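Local atomic coordinates of 2-keto acid:ferredoxin oxidoreductase subunit alpha (Pyrococcus furiosus, PDB entry 4WBX), a protein that probably catalyses, with its partner subunits, the CoA-dependent oxidative decarboxylation of 2-oxoglutarate to succinyl-CoA, passing the electrons to ferredoxin. Residues V119-S124 against L183-E188; G137-A142 against E350-Q355; I153-S158 against I168-L173. All blocks are in the same frame, centred on the assembly; numbering follows the deposited sequence.

Contact 1: V119-S124 against L183-E188; sequences VDVQRS and LLTDAE
L183 starts the pairing: its carbonyl O accepts from D120 N at 3.2 Å, and its CD2 lies beside V119 CG2, 4.0 Å away on the face the two share. Strands 119-122 and 183-186 run parallel, their axes 22° apart. L184 is on the other face. With CG anti to the backbone N (chi1 -180°), its CD1 comes within 3.3 Å of D120 OD2 and also touches the Q122 amide. D120 OD2 lies close to D138 OD2 as well, so one of that pair may be protonated. T185 makes three hydrogen bonds. Its N donates to D120 O (3.0 Å). T185 O takes Q122 N (2.7 Å) and Q122 NE2 (3.0 Å) from opposite faces of its plane. The side-chain N-H points almost straight at it (175°). T185 CG2 packs alongside V121. At D186 the strand gives way to a helix that this residue N-caps, its OD1 bonding V189 N; A187 N adds a weak bond to Q122 O. Q122 OE1 accepts from D138 N. A leucine in place of Q122 would probably leave D138 N without this acceptor and T185 O with one donor fewer. T185 O thus has two donors and both polar atoms of the Q122 amide have partners, which suits a buried site.

Contact 2: G137-A142 against E350-Q355; sequences GDIMQA and EMNLGQ
G137 and N352 bring the backbones closest, their CA atoms 5.1 Å apart; the next pairing is wider, with M140 CA 6.1 Å from Q355 CA. One segment is a turn leading into helix 139-144; the other is an irregular loop that leaves strand 345-350 and ends with Q355 at the N-cap position of helix 356-363. The starts of two helices thus lie close together, and the Q355 side chain links them. D138 holds the N-cap position of helix 139-144, but its side chain makes no capping bond and turns to H147 of the second subunit; Q355 serves the first N-H groups instead. Its CG is anti to its own carbonyl carbon (chi1 -58°) and the chain beyond is extended, which carries the amide to the first turn of the other helix. There Q355 OE1 weakly accepts from two successive backbone N-H groups, I139 N at 2.9 Å and M140 N at 3.3 Å. Q355 NE2 makes a long, weak bond to G137 O and another weak one to D149 OD1 of the second subunit. The aliphatic part is used too: Q355 CB rests 3.7 Å from M140 CG as the two side chains slide past each other in opposite directions. I139 crosses N352 at about a right angle, and N352 CB approaches G137 CA. Within the loop, N352 OD1 accepts from G354 N in what fits an Asx turn, though the modelled bond is very short. E350 OE2 takes Y357 N and, weakly, Q355 N. D149 of the second subunit also accepts from L353 N. The contact joins two family regions of the 2-keto acid:ferredoxin oxidoreductases, the thiamine diphosphate-binding region and core domain II, beside the dimer contact.

Contact 3: I153-S158 against I168-L173; sequences IVLSPS and IRAFNL
L155 CD1 is the main bump on the strand side. L155 CD1 reaches the helix between R169, A170 and L173, 4.1 Å from A170 N and equally far from L173 CD1. Small A170 provides the floor of this hollow: its CB, 4.5 Å from L155 CD1, lets the leucine come up to the helix backbone. L155 CG is anti to the carbonyl carbon (chi1 -53°), and the extended second torsion carries CD1 toward the helix. L173 answers from the helix. L173 CD1 settles between the two strand residues that face it, I153 and L155, approaching I153 CG2 to 3.9 Å. I153 meets this leucine at about a right angle, with CG2 at the L173 tip and I153 CD1 farther back, 4.0 Å from L173 CB; L155 crosses it obliquely. The R169 guanidinium lies flat against the side of the L173 tip turned away from I153, with L173 CD1 over the centre of its face and 4.1 Å above the plane, while R169 NH2 bonds D280 O. R169 CG borders L155 CD1, at 4.5 Å. No hydrogen bond crosses this contact; the segments meet through apolar side-chain packing. The strand and the helix run nearly antiparallel, at 172°, with their axes 9.8 Å apart, a spacing that these side chains fill. V181, on strand 180-186, touches both I153 and A170 and so continues the same apolar layer. This is the strand-to-helix half of a beta-alpha-beta unit, in which helix 160-176 connects the neighbouring parallel strands 153-155 and 180-186 of the mixed sheet and packs against it.

Overall arrangement
Coming from the N terminus, the first segment of any contact to be met is on strand 116-122, the start of contact 1, followed by the turn and helix at 137-142, the start of contact 2. Strand 153-155 and helix 160-176 follow and close contact 3, the shortest loop, before strand 180-186 completes contact 1. Only much later does 350-355 come back to close contact 2. Contacts 1 and 2 therefore cross, and contact 3 lies within both of their loops. Strand 180-186 runs between strands 116-122 and 153-155, joining contacts 1 and 3 in one sheet, with L184 N probably bonded to L155 O. Contact 2 ties helix 139-144 to the loop after strand 345-350.

Contact 1: V119-S124 against L183-E188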
loop_
_atom_site.group_PDB
_atom_site.type_symbol
_atom_site.label_atom_id
_atom_site.label_comp_id
_atom_site.label_asym_id
_atom_site.label_seq_id
_atom_site.Cartn_x
_atom_site.Cartn_y
_atom_site.Cartn_z
ATOM N N VAL A 119 -9.451 5.429 15.786
ATOM C CA VAL A 119 -9.058 4.888 17.057
ATOM C C VAL A 119 -7.726 4.174 16.929
ATOM O O VAL A 119 -7.603 3.197 16.192
ATOM C CB VAL A 119 -10.107 3.916 17.613
ATOM C CG1 VAL A 119 -9.617 3.297 18.914
ATOM C CG2 VAL A 119 -11.399 4.630 17.843
ATOM N N ASP A 120 -6.719 4.657 17.642
ATOM C CA ASP A 120 -5.448 3.936 17.717
ATOM C C ASP A 120 -5.394 3.216 19.060
ATOM O O ASP A 120 -5.266 3.833 20.114
ATOM C CB ASP A 120 -4.250 4.881 17.552
ATOM C CG ASP A 120 -2.909 4.164 17.731
ATOM O OD1 ASP A 120 -2.838 2.953 17.484
ATOM O OD2 ASP A 120 -1.916 4.811 18.122
ATOM N N VAL A 121 -5.520 1.902 19.019
ATOM C CA VAL A 121 -5.475 1.125 20.232
ATOM C C VAL A 121 -4.047 0.678 20.493
ATOM O O VAL A 121 -3.575 -0.284 19.886
ATOM C CB VAL A 121 -6.382 -0.093 20.152
ATOM C CG1 VAL A 121 -6.526 -0.680 21.532
ATOM C CG2 VAL A 121 -7.739 0.293 19.609
ATOM N N GLN A 122 -3.368 1.372 21.399
ATOM C CA GLN A 122 -1.945 1.140 21.651
ATOM C C GLN A 122 -1.640 -0.236 22.245
ATOM O O GLN A 122 -2.483 -0.832 22.910
ATOM C CB GLN A 122 -1.412 2.230 22.566
ATOM C CG GLN A 122 -0.863 3.408 21.817
ATOM C CD GLN A 122 -0.755 4.662 22.668
ATOM O OE1 GLN A 122 0.289 5.317 22.687
ATOM N NE2 GLN A 122 -1.848 5.022 23.352
ATOM N N ARG A 123 -0.423 -0.731 22.028
ATOM C CA ARG A 123 -0.133 -2.135 22.312
ATOM C C ARG A 123 1.367 -2.399 22.502
ATOM O O ARG A 123 2.206 -1.590 22.118
ATOM C CB ARG A 123 -0.691 -3.008 21.175
ATOM C CG ARG A 123 -0.346 -4.492 21.241
ATOM C CD ARG A 123 -0.129 -5.118 19.856
ATOM N NE ARG A 123 0.405 -4.169 18.882
ATOM C CZ ARG A 123 0.264 -4.290 17.567
ATOM N NH1 ARG A 123 -0.397 -5.312 17.045
ATOM N NH2 ARG A 123 0.787 -3.382 16.780
ATOM N N SER A 124 1.684 -3.534 23.119
ATOM C CA SER A 124 3.050 -4.013 23.274
ATOM C C SER A 124 3.251 -5.300 22.493
ATOM O O SER A 124 2.427 -6.215 22.583
ATOM C CB SER A 124 3.360 -4.243 24.752
ATOM O OG SER A 124 4.212 -5.359 24.926
ATOM N N LEU A 183 -8.772 9.121 18.694
ATOM C CA LEU A 183 -9.016 8.640 20.040
ATOM C C LEU A 183 -7.872 7.733 20.376
ATOM O O LEU A 183 -7.804 6.611 19.890
ATOM C CB LEU A 183 -10.335 7.897 20.127
ATOM C CG LEU A 183 -10.696 7.297 21.478
ATOM C CD1 LEU A 183 -10.915 8.400 22.473
ATOM C CD2 LEU A 183 -11.938 6.451 21.331
ATOM N N LEU A 184 -6.944 8.217 21.178
ATOM C CA LEU A 184 -5.738 7.449 21.428
ATOM C C LEU A 184 -5.858 6.605 22.723
ATOM O O LEU A 184 -5.794 7.125 23.845
ATOM C CB LEU A 184 -4.546 8.403 21.490
ATOM C CG LEU A 184 -3.222 7.705 21.746
ATOM C CD1 LEU A 184 -2.937 6.695 20.638
ATOM C CD2 LEU A 184 -2.117 8.735 21.876
ATOM N N THR A 185 -6.042 5.301 22.575
ATOM C CA THR A 185 -6.255 4.467 23.741
ATOM C C THR A 185 -5.255 3.303 23.794
ATOM O O THR A 185 -4.273 3.287 23.041
ATOM C CB THR A 185 -7.706 3.931 23.780
ATOM O OG1 THR A 185 -8.006 3.444 25.097
ATOM C CG2 THR A 185 -7.907 2.813 22.766
ATOM N N ASP A 186 -5.501 2.348 24.696
ATOM C CA ASP A 186 -4.591 1.225 24.918
ATOM C C ASP A 186 -5.381 -0.055 25.099
ATOM O O ASP A 186 -6.583 -0.008 25.312
ATOM C CB ASP A 186 -3.701 1.468 26.141
ATOM C CG ASP A 186 -4.499 1.665 27.413
ATOM O OD1 ASP A 186 -4.855 0.653 28.044
ATOM O OD2 ASP A 186 -4.776 2.823 27.790
ATOM N N ALA A 187 -4.691 -1.188 24.997
ATOM C CA ALA A 187 -5.296 -2.512 25.075
ATOM C C ALA A 187 -6.042 -2.752 26.383
ATOM O O ALA A 187 -7.076 -3.416 26.412
ATOM C CB ALA A 187 -4.226 -3.569 24.901
ATOM N N GLU A 188 -5.501 -2.218 27.467
ATOM C CA GLU A 188 -6.067 -2.480 28.768
ATOM C C GLU A 188 -7.401 -1.771 28.944
ATOM O O GLU A 188 -8.389 -2.416 29.285
ATOM C CB GLU A 188 -5.100 -2.068 29.865
ATOM C CG GLU A 188 -5.515 -2.587 31.208
ATOM C CD GLU A 188 -4.336 -2.814 32.120
ATOM O OE1 GLU A 188 -4.322 -2.200 33.212
ATOM O OE2 GLU A 188 -3.434 -3.608 31.750
#

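Contact 2: G137-A142 against E350-Q355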
loop_
_atom_site.group_PDB
_atom_site.type_symbol
_atom_site.label_atom_id
_atom_site.label_comp_id
_atom_site.label_asym_id
_atom_site.label_seq_id
_atom_site.Cartn_x
_atom_site.Cartn_y
_atom_site.Cartn_z
ATOM N N GLY A 137 3.331 4.113 23.505
ATOM C CA GLY A 137 4.320 4.612 22.569
ATOM C C GLY A 137 3.871 5.196 21.223
ATOM O O GLY A 137 4.683 5.229 20.289
ATOM N N ASP A 138 2.615 5.644 21.114
ATOM C CA ASP A 138 2.148 6.346 19.922
ATOM C C ASP A 138 1.645 7.732 20.271
ATOM O O ASP A 138 0.832 8.288 19.525
ATOM C CB ASP A 138 1.008 5.602 19.197
ATOM C CG ASP A 138 1.412 4.222 18.682
ATOM O OD1 ASP A 138 2.620 3.886 18.674
ATOM O OD2 ASP A 138 0.505 3.475 18.250
ATOM N N ILE A 139 2.101 8.305 21.380
ATOM C CA ILE A 139 1.649 9.654 21.721
ATOM C C ILE A 139 2.189 10.699 20.739
ATOM O O ILE A 139 1.437 11.540 20.231
ATOM C CB ILE A 139 2.055 10.078 23.142
ATOM C CG1 ILE A 139 1.544 9.059 24.165
ATOM C CG2 ILE A 139 1.528 11.497 23.432
ATOM C CD1 ILE A 139 2.285 9.113 25.481
ATOM N N MET A 140 3.490 10.648 20.469
ATOM C CA MET A 140 4.075 11.599 19.533
ATOM C C MET A 140 3.603 11.340 18.095
ATOM O O MET A 140 3.266 12.280 17.357
ATOM C CB MET A 140 5.607 11.561 19.613
ATOM C CG MET A 140 6.171 12.107 20.944
ATOM S SD MET A 140 5.528 13.751 21.361
ATOM C CE MET A 140 6.933 14.768 20.963
ATOM N N GLN A 141 3.557 10.074 17.698
ATOM C CA GLN A 141 3.147 9.765 16.341
ATOM C C GLN A 141 1.721 10.225 16.117
ATOM O O GLN A 141 1.363 10.636 15.021
ATOM C CB GLN A 141 3.283 8.276 16.045
ATOM C CG GLN A 141 2.853 7.889 14.643
ATOM C CD GLN A 141 2.882 6.384 14.411
ATOM O OE1 GLN A 141 3.414 5.903 13.400
ATOM N NE2 GLN A 141 2.290 5.636 15.339
ATOM N N ALA A 142 0.905 10.197 17.157
ATOM C CA ALA A 142 -0.456 10.695 17.000
ATOM C C ALA A 142 -0.443 12.185 16.649
ATOM O O ALA A 142 -1.278 12.652 15.875
ATOM C CB ALA A 142 -1.283 10.439 18.272
ATOM N N GLU A 350 4.921 7.249 32.185
ATOM C CA GLU A 350 4.328 6.779 30.931
ATOM C C GLU A 350 4.781 5.365 30.645
ATOM O O GLU A 350 5.818 4.920 31.143
ATOM C CB GLU A 350 4.723 7.654 29.747
ATOM C CG GLU A 350 4.955 9.112 30.050
ATOM C CD GLU A 350 5.450 9.880 28.830
ATOM O OE1 GLU A 350 5.105 9.484 27.682
ATOM O OE2 GLU A 350 6.158 10.902 29.013
ATOM N N MET A 351 4.019 4.658 29.826
ATOM C CA MET A 351 4.501 3.384 29.306
ATOM C C MET A 351 5.224 3.571 27.939
ATOM O O MET A 351 4.789 3.067 26.902
ATOM C CB MET A 351 3.348 2.392 29.198
ATOM C CG MET A 351 2.613 2.127 30.517
ATOM S SD MET A 351 1.282 0.932 30.286
ATOM C CE MET A 351 2.238 -0.543 29.929
ATOM N N ASN A 352 6.322 4.325 27.967
ATOM C CA ASN A 352 7.154 4.599 26.804
ATOM C C ASN A 352 8.534 5.050 27.298
ATOM O O ASN A 352 8.847 4.887 28.482
ATOM C CB ASN A 352 6.501 5.645 25.918
ATOM C CG ASN A 352 6.289 6.960 26.630
ATOM O OD1 ASN A 352 7.178 7.450 27.323
ATOM N ND2 ASN A 352 5.107 7.553 26.452
ATOM N N LEU A 353 9.364 5.631 26.436
ATOM C CA LEU A 353 10.648 6.139 26.920
ATOM C C LEU A 353 10.678 7.644 26.949
ATOM O O LEU A 353 11.743 8.239 26.966
ATOM C CB LEU A 353 11.811 5.608 26.090
ATOM C CG LEU A 353 11.992 4.107 26.333
ATOM C CD1 LEU A 353 13.135 3.475 25.535
ATOM C CD2 LEU A 353 12.193 3.867 27.807
ATOM N N GLY A 354 9.507 8.261 26.982
ATOM C CA GLY A 354 9.416 9.697 27.140
ATOM C C GLY A 354 8.774 10.336 25.931
ATOM O O GLY A 354 9.394 10.431 24.870
ATOM N N GLN A 355 7.527 10.767 26.079
ATOM C CA GLN A 355 6.799 11.388 24.991
ATOM C C GLN A 355 5.892 12.419 25.597
ATOM O O GLN A 355 5.965 13.592 25.259
ATOM C CB GLN A 355 5.980 10.360 24.182
ATOM C CG GLN A 355 6.799 9.230 23.564
ATOM C CD GLN A 355 5.960 8.197 22.828
ATOM O OE1 GLN A 355 4.757 8.385 22.588
ATOM N NE2 GLN A 355 6.600 7.091 22.463
#

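Contact 3: I153-S158 against I168-L173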
loop_
_atom_site.group_PDB
_atom_site.type_symbol
_atom_site.label_atom_id
_atom_site.label_comp_id
_atom_site.label_asym_id
_atom_site.label_seq_id
_atom_site.Cartn_x
_atom_site.Cartn_y
_atom_site.Cartn_z
ATOM N N ILE A 153 -6.916 16.794 16.462
ATOM C CA ILE A 153 -7.240 16.580 17.854
ATOM C C ILE A 153 -6.937 15.147 18.281
ATOM O O ILE A 153 -7.122 14.201 17.517
ATOM C CB ILE A 153 -8.703 16.931 18.084
ATOM C CG1 ILE A 153 -8.953 18.341 17.523
ATOM C CG2 ILE A 153 -9.050 16.821 19.555
ATOM C CD1 ILE A 153 -10.390 18.687 17.365
ATOM N N VAL A 154 -6.429 15.006 19.494
ATOM C CA VAL A 154 -6.097 13.709 20.067
ATOM C C VAL A 154 -6.609 13.606 21.515
ATOM O O VAL A 154 -6.285 14.442 22.363
ATOM C CB VAL A 154 -4.589 13.479 20.048
ATOM C CG1 VAL A 154 -4.226 12.133 20.677
ATOM C CG2 VAL A 154 -4.072 13.603 18.638
ATOM N N LEU A 155 -7.410 12.580 21.786
ATOM C CA LEU A 155 -8.039 12.394 23.088
ATOM C C LEU A 155 -7.593 11.092 23.695
ATOM O O LEU A 155 -7.351 10.109 22.985
ATOM C CB LEU A 155 -9.555 12.415 22.963
ATOM C CG LEU A 155 -10.052 13.671 22.235
ATOM C CD1 LEU A 155 -11.564 13.725 22.152
ATOM C CD2 LEU A 155 -9.521 14.937 22.869
ATOM N N SER A 156 -7.484 11.088 25.019
ATOM C CA SER A 156 -6.967 9.931 25.724
ATOM C C SER A 156 -7.874 9.514 26.875
ATOM O O SER A 156 -7.962 10.208 27.879
ATOM C CB SER A 156 -5.569 10.228 26.245
ATOM O OG SER A 156 -5.021 9.068 26.835
ATOM N N PRO A 157 -8.537 8.363 26.739
ATOM C CA PRO A 157 -9.483 7.918 27.766
ATOM C C PRO A 157 -8.783 7.155 28.891
ATOM O O PRO A 157 -7.905 6.331 28.617
ATOM C CB PRO A 157 -10.420 7.006 26.981
ATOM C CG PRO A 157 -9.476 6.343 25.948
ATOM C CD PRO A 157 -8.378 7.364 25.663
ATOM N N SER A 158 -9.153 7.425 30.141
ATOM C CA SER A 158 -8.520 6.747 31.278
ATOM C C SER A 158 -9.409 5.635 31.838
ATOM O O SER A 158 -8.924 4.696 32.466
ATOM C CB SER A 158 -8.171 7.749 32.381
ATOM O OG SER A 158 -7.405 7.127 33.393
ATOM N N ILE A 168 -17.927 9.919 21.885
ATOM C CA ILE A 168 -18.946 10.913 21.586
ATOM C C ILE A 168 -18.281 12.253 21.261
ATOM O O ILE A 168 -18.617 12.904 20.269
ATOM C CB ILE A 168 -19.917 11.134 22.747
ATOM C CG1 ILE A 168 -20.630 9.839 23.102
ATOM C CG2 ILE A 168 -20.928 12.186 22.382
ATOM C CD1 ILE A 168 -21.318 9.250 21.985
ATOM N N ARG A 169 -17.343 12.670 22.108
ATOM C CA ARG A 169 -16.773 14.008 21.976
ATOM C C ARG A 169 -15.986 14.078 20.672
ATOM O O ARG A 169 -16.091 15.049 19.931
ATOM C CB ARG A 169 -15.903 14.365 23.196
ATOM C CG ARG A 169 -15.373 15.797 23.186
ATOM C CD ARG A 169 -15.008 16.273 24.577
ATOM N NE ARG A 169 -13.800 17.098 24.629
ATOM C CZ ARG A 169 -13.763 18.425 24.493
ATOM N NH1 ARG A 169 -14.875 19.119 24.251
ATOM N NH2 ARG A 169 -12.599 19.065 24.583
ATOM N N ALA A 170 -15.237 13.022 20.385
ATOM C CA ALA A 170 -14.528 12.904 19.119
ATOM C C ALA A 170 -15.464 13.156 17.932
ATOM O O ALA A 170 -15.211 14.030 17.124
ATOM C CB ALA A 170 -13.873 11.535 19.004
ATOM N N PHE A 171 -16.554 12.408 17.825
ATOM C CA PHE A 171 -17.483 12.654 16.730
ATOM C C PHE A 171 -18.045 14.074 16.732
ATOM O O PHE A 171 -18.382 14.604 15.677
ATOM C CB PHE A 171 -18.627 11.665 16.766
ATOM C CG PHE A 171 -18.321 10.379 16.092
ATOM C CD1 PHE A 171 -18.464 10.257 14.715
ATOM C CD2 PHE A 171 -17.901 9.280 16.828
ATOM C CE1 PHE A 171 -18.193 9.060 14.076
ATOM C CE2 PHE A 171 -17.614 8.085 16.196
ATOM C CZ PHE A 171 -17.757 7.976 14.806
ATOM N N ASN A 172 -18.148 14.691 17.902
ATOM C CA ASN A 172 -18.679 16.044 17.969
ATOM C C ASN A 172 -17.625 17.073 17.526
ATOM O O ASN A 172 -17.918 18.014 16.784
ATOM C CB ASN A 172 -19.165 16.359 19.382
ATOM C CG ASN A 172 -20.640 16.034 19.594
ATOM O OD1 ASN A 172 -21.316 15.511 18.709
ATOM N ND2 ASN A 172 -21.144 16.355 20.782
ATOM N N LEU A 173 -16.399 16.889 18.000
ATOM C CA LEU A 173 -15.298 17.751 17.624
ATOM C C LEU A 173 -14.970 17.598 16.144
ATOM O O LEU A 173 -14.685 18.576 15.466
ATOM C CB LEU A 173 -14.071 17.436 18.467
ATOM C CG LEU A 173 -14.117 17.756 19.964
ATOM C CD1 LEU A 173 -12.797 17.356 20.591
ATOM C CD2 LEU A 173 -14.369 19.239 20.201
#